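Apoptosis regulator Bcl-2 homolog (Fowlpox virus, PDB 5TZP) inhibits apoptosis of the infected host cell by sequestering and inactivating several proapoptotic Bcl-2 proteins, BAK1 and BAX among them. Local coordinates at residues A[80-85]-A[92-97]; A[99-104]-A[116-121]. One frame throughout, in Å; residues are numbered along the deposited sequence.

Contact 1: residues A[80-85]-A[92-97]; sequences QVLEDK and ITIIAF. With SO4 (sulfate ion), chain N.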
loop_
_atom_site.group_PDB
_atom_site.type_symbol
_atom_site.label_atom_id
_atom_site.label_comp_id
_atom_site.label_asym_id
_atom_site.label_seq_id
_atom_site.Cartn_x
_atom_site.Cartn_y
_atom_site.Cartn_z
ATOM N N GLN A 80 -0.283 -1.374 12.316
ATOM C CA GLN A 80 0.917 -0.951 13.046
ATOM C C GLN A 80 1.544 0.257 12.374
ATOM O O GLN A 80 1.930 1.223 13.093
ATOM C CB GLN A 80 1.906 -2.102 13.119
ATOM C CG GLN A 80 1.538 -3.170 14.189
ATOM C CD GLN A 80 2.467 -4.410 14.105
ATOM O OE1 GLN A 80 3.106 -4.706 13.065
ATOM N NE2 GLN A 80 2.421 -5.212 15.124
ATOM N N VAL A 81 1.703 0.217 11.051
ATOM C CA VAL A 81 2.403 1.315 10.375
ATOM C C VAL A 81 1.710 2.639 10.670
ATOM O O VAL A 81 2.367 3.670 10.873
ATOM C CB VAL A 81 2.488 1.041 8.888
ATOM C CG1 VAL A 81 3.111 2.238 8.150
ATOM C CG2 VAL A 81 3.261 -0.225 8.545
ATOM N N LEU A 82 0.381 2.647 10.634
ATOM C CA LEU A 82 -0.434 3.861 10.753
ATOM C C LEU A 82 -0.966 4.144 12.137
ATOM O O LEU A 82 -1.822 5.014 12.272
ATOM C CB LEU A 82 -1.597 3.738 9.779
ATOM C CG LEU A 82 -1.165 3.622 8.352
ATOM C CD1 LEU A 82 -2.352 3.450 7.479
ATOM C CD2 LEU A 82 -0.379 4.827 7.874
ATOM N N GLU A 83 -0.465 3.492 13.193
ATOM C CA GLU A 83 -1.081 3.684 14.485
ATOM C C GLU A 83 -0.980 5.112 14.977
ATOM O O GLU A 83 -1.923 5.629 15.610
ATOM C CB GLU A 83 -0.453 2.749 15.544
ATOM C CG GLU A 83 -1.196 2.810 16.894
ATOM C CD GLU A 83 -0.759 1.766 17.882
ATOM O OE1 GLU A 83 0.096 0.905 17.516
ATOM O OE2 GLU A 83 -1.310 1.839 19.019
ATOM N N ASP A 84 0.170 5.765 14.741
ATOM C CA ASP A 84 0.456 7.076 15.327
ATOM C C ASP A 84 0.629 8.182 14.323
ATOM O O ASP A 84 0.479 9.344 14.712
ATOM C CB ASP A 84 1.783 7.105 16.146
ATOM C CG ASP A 84 1.751 6.205 17.337
ATOM O OD1 ASP A 84 0.638 5.768 17.786
ATOM O OD2 ASP A 84 2.867 5.928 17.857
ATOM N N LYS A 85 1.064 7.878 13.111
ATOM C CA LYS A 85 1.196 8.924 12.117
ATOM C C LYS A 85 1.135 8.370 10.713
ATOM O O LYS A 85 1.390 7.175 10.471
ATOM C CB LYS A 85 2.470 9.722 12.279
ATOM C CG LYS A 85 3.636 9.132 11.781
ATOM C CD LYS A 85 4.760 10.179 11.596
ATOM C CE LYS A 85 6.022 9.458 11.099
ATOM N NZ LYS A 85 7.316 10.198 11.063
ATOM N N ILE A 92 2.764 4.468 0.577
ATOM C CA ILE A 92 3.370 3.773 -0.559
ATOM C C ILE A 92 3.942 2.452 -0.094
ATOM O O ILE A 92 3.760 1.413 -0.761
ATOM C CB ILE A 92 4.479 4.624 -1.194
ATOM C CG1 ILE A 92 3.791 5.795 -1.942
ATOM C CG2 ILE A 92 5.393 3.806 -2.084
ATOM C CD1 ILE A 92 4.758 7.000 -2.185
ATOM N N THR A 93 4.624 2.432 1.041
ATOM C CA THR A 93 5.245 1.204 1.502
ATOM C C THR A 93 4.193 0.160 1.872
ATOM O O THR A 93 4.343 -1.023 1.548
ATOM C CB THR A 93 6.181 1.463 2.681
ATOM O OG1 THR A 93 7.234 2.332 2.229
ATOM C CG2 THR A 93 6.813 0.235 3.188
ATOM N N ILE A 94 3.110 0.558 2.531
ATOM C CA ILE A 94 1.985 -0.327 2.843
ATOM C C ILE A 94 1.418 -0.921 1.576
ATOM O O ILE A 94 1.204 -2.147 1.507
ATOM C CB ILE A 94 0.869 0.456 3.646
ATOM C CG1 ILE A 94 1.293 0.675 5.080
ATOM C CG2 ILE A 94 -0.490 -0.254 3.503
ATOM C CD1 ILE A 94 0.459 1.783 5.711
ATOM N N ILE A 95 1.144 -0.102 0.558
ATOM C CA ILE A 95 0.547 -0.596 -0.664
ATOM C C ILE A 95 1.509 -1.507 -1.380
ATOM O O ILE A 95 1.127 -2.574 -1.883
ATOM C CB ILE A 95 0.050 0.568 -1.548
ATOM C CG1 ILE A 95 -1.071 1.334 -0.829
ATOM C CG2 ILE A 95 -0.379 0.096 -2.903
ATOM C CD1 ILE A 95 -1.405 2.693 -1.497
ATOM N N ALA A 96 2.770 -1.121 -1.455
ATOM C CA ALA A 96 3.791 -1.949 -2.123
ATOM C C ALA A 96 3.926 -3.318 -1.438
ATOM O O ALA A 96 3.908 -4.361 -2.115
ATOM C CB ALA A 96 5.115 -1.221 -2.142
ATOM N N PHE A 97 4.095 -3.318 -0.138
ATOM C CA PHE A 97 4.177 -4.560 0.633
ATOM C C PHE A 97 2.939 -5.414 0.390
ATOM O O PHE A 97 3.050 -6.616 0.178
ATOM C CB PHE A 97 4.355 -4.249 2.098
ATOM C CG PHE A 97 4.322 -5.512 2.907
ATOM C CD1 PHE A 97 5.476 -6.287 3.048
ATOM C CD2 PHE A 97 3.184 -5.934 3.529
ATOM C CE1 PHE A 97 5.425 -7.501 3.758
ATOM C CE2 PHE A 97 3.145 -7.139 4.262
ATOM C CZ PHE A 97 4.247 -7.924 4.349
HETATM S S SO4 N . 4.837 -8.290 15.643
HETATM O O1 SO4 N . 4.117 -9.540 15.339
HETATM O O2 SO4 N . 6.214 -8.471 16.182
HETATM O O3 SO4 N . 4.025 -7.672 16.712
HETATM O O4 SO4 N . 4.915 -7.493 14.379
#

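Contact 2: residues A[99-104]-A[116-121]; sequences AYYSKK and GIISEA. With EDO (1,2-ethanediol), chain C.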
loop_
_atom_site.group_PDB
_atom_site.type_symbol
_atom_site.label_atom_id
_atom_site.label_comp_id
_atom_site.label_asym_id
_atom_site.label_seq_id
_atom_site.Cartn_x
_atom_site.Cartn_y
_atom_site.Cartn_z
ATOM N N ALA A 99 0.679 -5.345 -2.060
ATOM C CA ALA A 99 0.641 -5.884 -3.416
ATOM C C ALA A 99 1.564 -7.088 -3.541
ATOM O O ALA A 99 1.181 -8.144 -4.074
ATOM C CB ALA A 99 0.988 -4.810 -4.436
ATOM N N TYR A 100 2.808 -6.935 -3.083
ATOM C CA TYR A 100 3.782 -8.007 -3.140
ATOM C C TYR A 100 3.256 -9.250 -2.419
ATOM O O TYR A 100 3.326 -10.388 -2.936
ATOM C CB TYR A 100 5.074 -7.484 -2.500
ATOM C CG TYR A 100 6.259 -8.390 -2.621
ATOM C CD1 TYR A 100 7.016 -8.456 -3.797
ATOM C CD2 TYR A 100 6.590 -9.311 -1.634
ATOM C CE1 TYR A 100 8.042 -9.315 -3.961
ATOM C CE2 TYR A 100 7.657 -10.198 -1.777
ATOM C CZ TYR A 100 8.376 -10.174 -2.950
ATOM O OH TYR A 100 9.413 -11.069 -3.115
ATOM N N TYR A 101 2.706 -9.043 -1.219
ATOM C CA TYR A 101 2.118 -10.084 -0.394
ATOM C C TYR A 101 0.979 -10.777 -1.132
ATOM O O TYR A 101 0.912 -12.026 -1.148
ATOM C CB TYR A 101 1.671 -9.432 0.938
ATOM C CG TYR A 101 0.818 -10.299 1.825
ATOM C CD1 TYR A 101 1.361 -11.298 2.587
ATOM C CD2 TYR A 101 -0.535 -10.159 1.873
ATOM C CE1 TYR A 101 0.579 -12.083 3.401
ATOM C CE2 TYR A 101 -1.327 -10.948 2.675
ATOM C CZ TYR A 101 -0.730 -11.898 3.431
ATOM O OH TYR A 101 -1.522 -12.711 4.240
ATOM N N SER A 102 0.059 -9.984 -1.675
ATOM C CA SER A 102 -1.120 -10.544 -2.372
ATOM C C SER A 102 -0.714 -11.549 -3.431
ATOM O O SER A 102 -1.312 -12.639 -3.554
ATOM C CB SER A 102 -1.883 -9.388 -3.014
ATOM O OG SER A 102 -2.996 -9.743 -3.848
ATOM N N LYS A 103 0.316 -11.231 -4.212
ATOM C CA LYS A 103 0.743 -12.138 -5.262
ATOM C C LYS A 103 1.367 -13.390 -4.662
ATOM O O LYS A 103 1.199 -14.492 -5.183
ATOM C CB LYS A 103 1.678 -11.399 -6.210
ATOM C CG LYS A 103 2.064 -12.218 -7.412
ATOM C CD LYS A 103 2.906 -11.389 -8.375
ATOM C CE LYS A 103 3.363 -12.240 -9.602
ATOM N NZ LYS A 103 2.250 -12.693 -10.494
ATOM N N LYS A 104 2.088 -13.267 -3.556
ATOM C CA LYS A 104 2.701 -14.416 -2.934
ATOM C C LYS A 104 1.689 -15.378 -2.342
ATOM O O LYS A 104 1.967 -16.581 -2.261
ATOM C CB LYS A 104 3.673 -14.006 -1.824
ATOM C CG LYS A 104 4.940 -13.264 -2.292
ATOM C CD LYS A 104 5.782 -14.086 -3.233
ATOM C CE LYS A 104 7.014 -13.316 -3.577
ATOM N NZ LYS A 104 7.807 -14.047 -4.665
ATOM N N GLY A 116 -9.602 -7.786 -2.614
ATOM C CA GLY A 116 -10.685 -7.122 -1.904
ATOM C C GLY A 116 -10.422 -6.881 -0.433
ATOM O O GLY A 116 -10.439 -5.747 0.021
ATOM N N ILE A 117 -10.123 -7.943 0.327
ATOM C CA ILE A 117 -9.861 -7.763 1.763
ATOM C C ILE A 117 -8.626 -6.900 1.992
ATOM O O ILE A 117 -8.559 -6.120 2.949
ATOM C CB ILE A 117 -9.757 -9.102 2.555
ATOM C CG1 ILE A 117 -8.752 -10.125 1.972
ATOM C CG2 ILE A 117 -11.140 -9.727 2.823
ATOM C CD1 ILE A 117 -8.539 -11.413 2.891
ATOM N N ILE A 118 -7.611 -7.068 1.152
ATOM C CA ILE A 118 -6.366 -6.290 1.366
ATOM C C ILE A 118 -6.582 -4.820 1.068
ATOM O O ILE A 118 -6.250 -3.972 1.870
ATOM C CB ILE A 118 -5.245 -6.938 0.563
ATOM C CG1 ILE A 118 -4.847 -8.290 1.105
ATOM C CG2 ILE A 118 -4.021 -5.960 0.553
ATOM C CD1 ILE A 118 -3.902 -9.016 0.151
ATOM N N SER A 119 -7.241 -4.506 -0.015
ATOM C CA SER A 119 -7.488 -3.102 -0.377
ATOM C C SER A 119 -8.422 -2.420 0.617
ATOM O O SER A 119 -8.228 -1.270 1.005
ATOM C CB SER A 119 -8.016 -2.922 -1.786
ATOM O OG SER A 119 -7.113 -3.507 -2.697
ATOM N N GLU A 120 -9.444 -3.142 1.069
ATOM C CA GLU A 120 -10.362 -2.598 2.070
ATOM C C GLU A 120 -9.651 -2.364 3.392
ATOM O O GLU A 120 -9.882 -1.335 4.072
ATOM C CB GLU A 120 -11.585 -3.512 2.286
ATOM C CG GLU A 120 -12.518 -3.489 1.038
ATOM C CD GLU A 120 -13.692 -4.468 1.104
ATOM O OE1 GLU A 120 -14.399 -4.533 0.089
ATOM O OE2 GLU A 120 -13.876 -5.109 2.160
ATOM N N ALA A 121 -8.778 -3.267 3.774
ATOM C CA ALA A 121 -8.034 -3.091 5.042
ATOM C C ALA A 121 -7.140 -1.849 4.980
ATOM O O ALA A 121 -7.039 -1.080 5.927
ATOM C CB ALA A 121 -7.224 -4.334 5.350
HETATM C C1 EDO C . -4.009 -12.349 6.930
HETATM O O1 EDO C . -2.682 -11.998 6.584
HETATM C C2 EDO C . -4.173 -13.749 7.386
HETATM O O2 EDO C . -3.547 -13.698 8.712
#

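Contact 1: residues A[80-85]-A[92-97]
Ile94 meets Val81 and Leu82 by sending CG1 away from its own carbonyl carbon (chi1 -75°) and running on almost straight to CD1 (chi2 162°), which carries the methyl from helix 88-105 to the end of helix 74-81. Val81 answers with CG1 set anti to its backbone N (chi1 175°). The two side chains slide past each other in opposite directions, with Val81 CG1 3.6 Å from Ile94 CD1 and 3.9 Å from Ile94 CG1. Leu82, the first residue to leave helical geometry, sets out to one side of the partner, but its isobutyl end comes nearer and crosses the isoleucine at a slant. Ile94 CD1 lies 3.6 Å from Leu82 CG and nearly as close to both branch methyls, 3.7 Å from Leu82 CD1 and 3.8 Å from Leu82 CD2, so it sits against the fork of the leucine. Val81 and Ile94 are both beta-branched; isoleucine has one carbon more on its CG1 arm, and that CD1 makes the closest contacts. Ile122, Ala125 and Ile126 of helix 115-136 continue the apolar packing. BH1 here lines the BH3-binding groove of the Bcl-2 fold: Val81 and Thr93 pack on the backbone of the bound Bik BH3 peptide, and Gln80 OE1 accepts a hydrogen bond from it. Gln80 NE2 bonds weakly to a sulfate, probably a crystallisation component, that also binds the peptide. The side-chain contact is thus apolar, held by dispersion and exclusion of water, while the carbonyls of Val81 and Leu82 bond to Arg90 and Tyr130.

Contact 2: residues A[99-104]-A[116-121]
Just past the end of BH1, helix 88-105 meets BH2 at the start of helix 115-136, and Ile118 of BH2 reaches across to Tyr101 and Ser102. The CA atoms of Ser102 and Ile118 are 7.7 Å apart, a spacing that one isoleucine side chain bridges. Its CG1 points away from the carbonyl carbon (chi1 -69°) and the chain stays extended, so that CD1 alone does the touching. This methyl lies 3.8 Å from Ser102 CB and 4.0 Å from Tyr101 CD2, resting between two consecutive residues of the other helix. Ile118 meets the Tyr101 ring at its edge, near the ring plane and not over a face, with CD1 4.1 Å from Tyr101 CE2. Serine suits its place because it is small enough to let the methyl in; in the conformer described, Ser102 OG is hydrogen-bonded to Tyr113 O, just ahead of helix 115-136. Tyrosine combines an apolar ring edge for Ile118 with a polar end on a partly exposed residue. There Tyr101 OH and O1 of an ethanediol molecule share a hydrogen bond of 2.7 Å. The diol, probably from the crystallisation liquor, is also bonded to Phe74 N and Ile72 O, so in the crystal it connects Tyr101 to residues at and just before the start of helix 74-81. Phe74 packs on Ile118 as well. Such aliphatic and aromatic packing of helix 88-105 against helix 115-136 belongs to the all-helical Bcl-2 fold.

In the fold
From the N terminus, helices 14-32 and 43-68 come first and supply neighbours to both contacts. Helix 74-81 then ends in the first segment of contact 1, and the chain turns through a short linker to return along helix 88-105, closing a small loop within BH1. Farther along that same helix, contact 2 opens; it closes after a longer connection, within BH2, at the first turns of helix 115-136. The two loops neither nest nor cross but follow in series, their centres about 13 Å apart. Helix 88-105 is shared, joined to helix 74-81 by contact 1 and to helix 115-136 by contact 2.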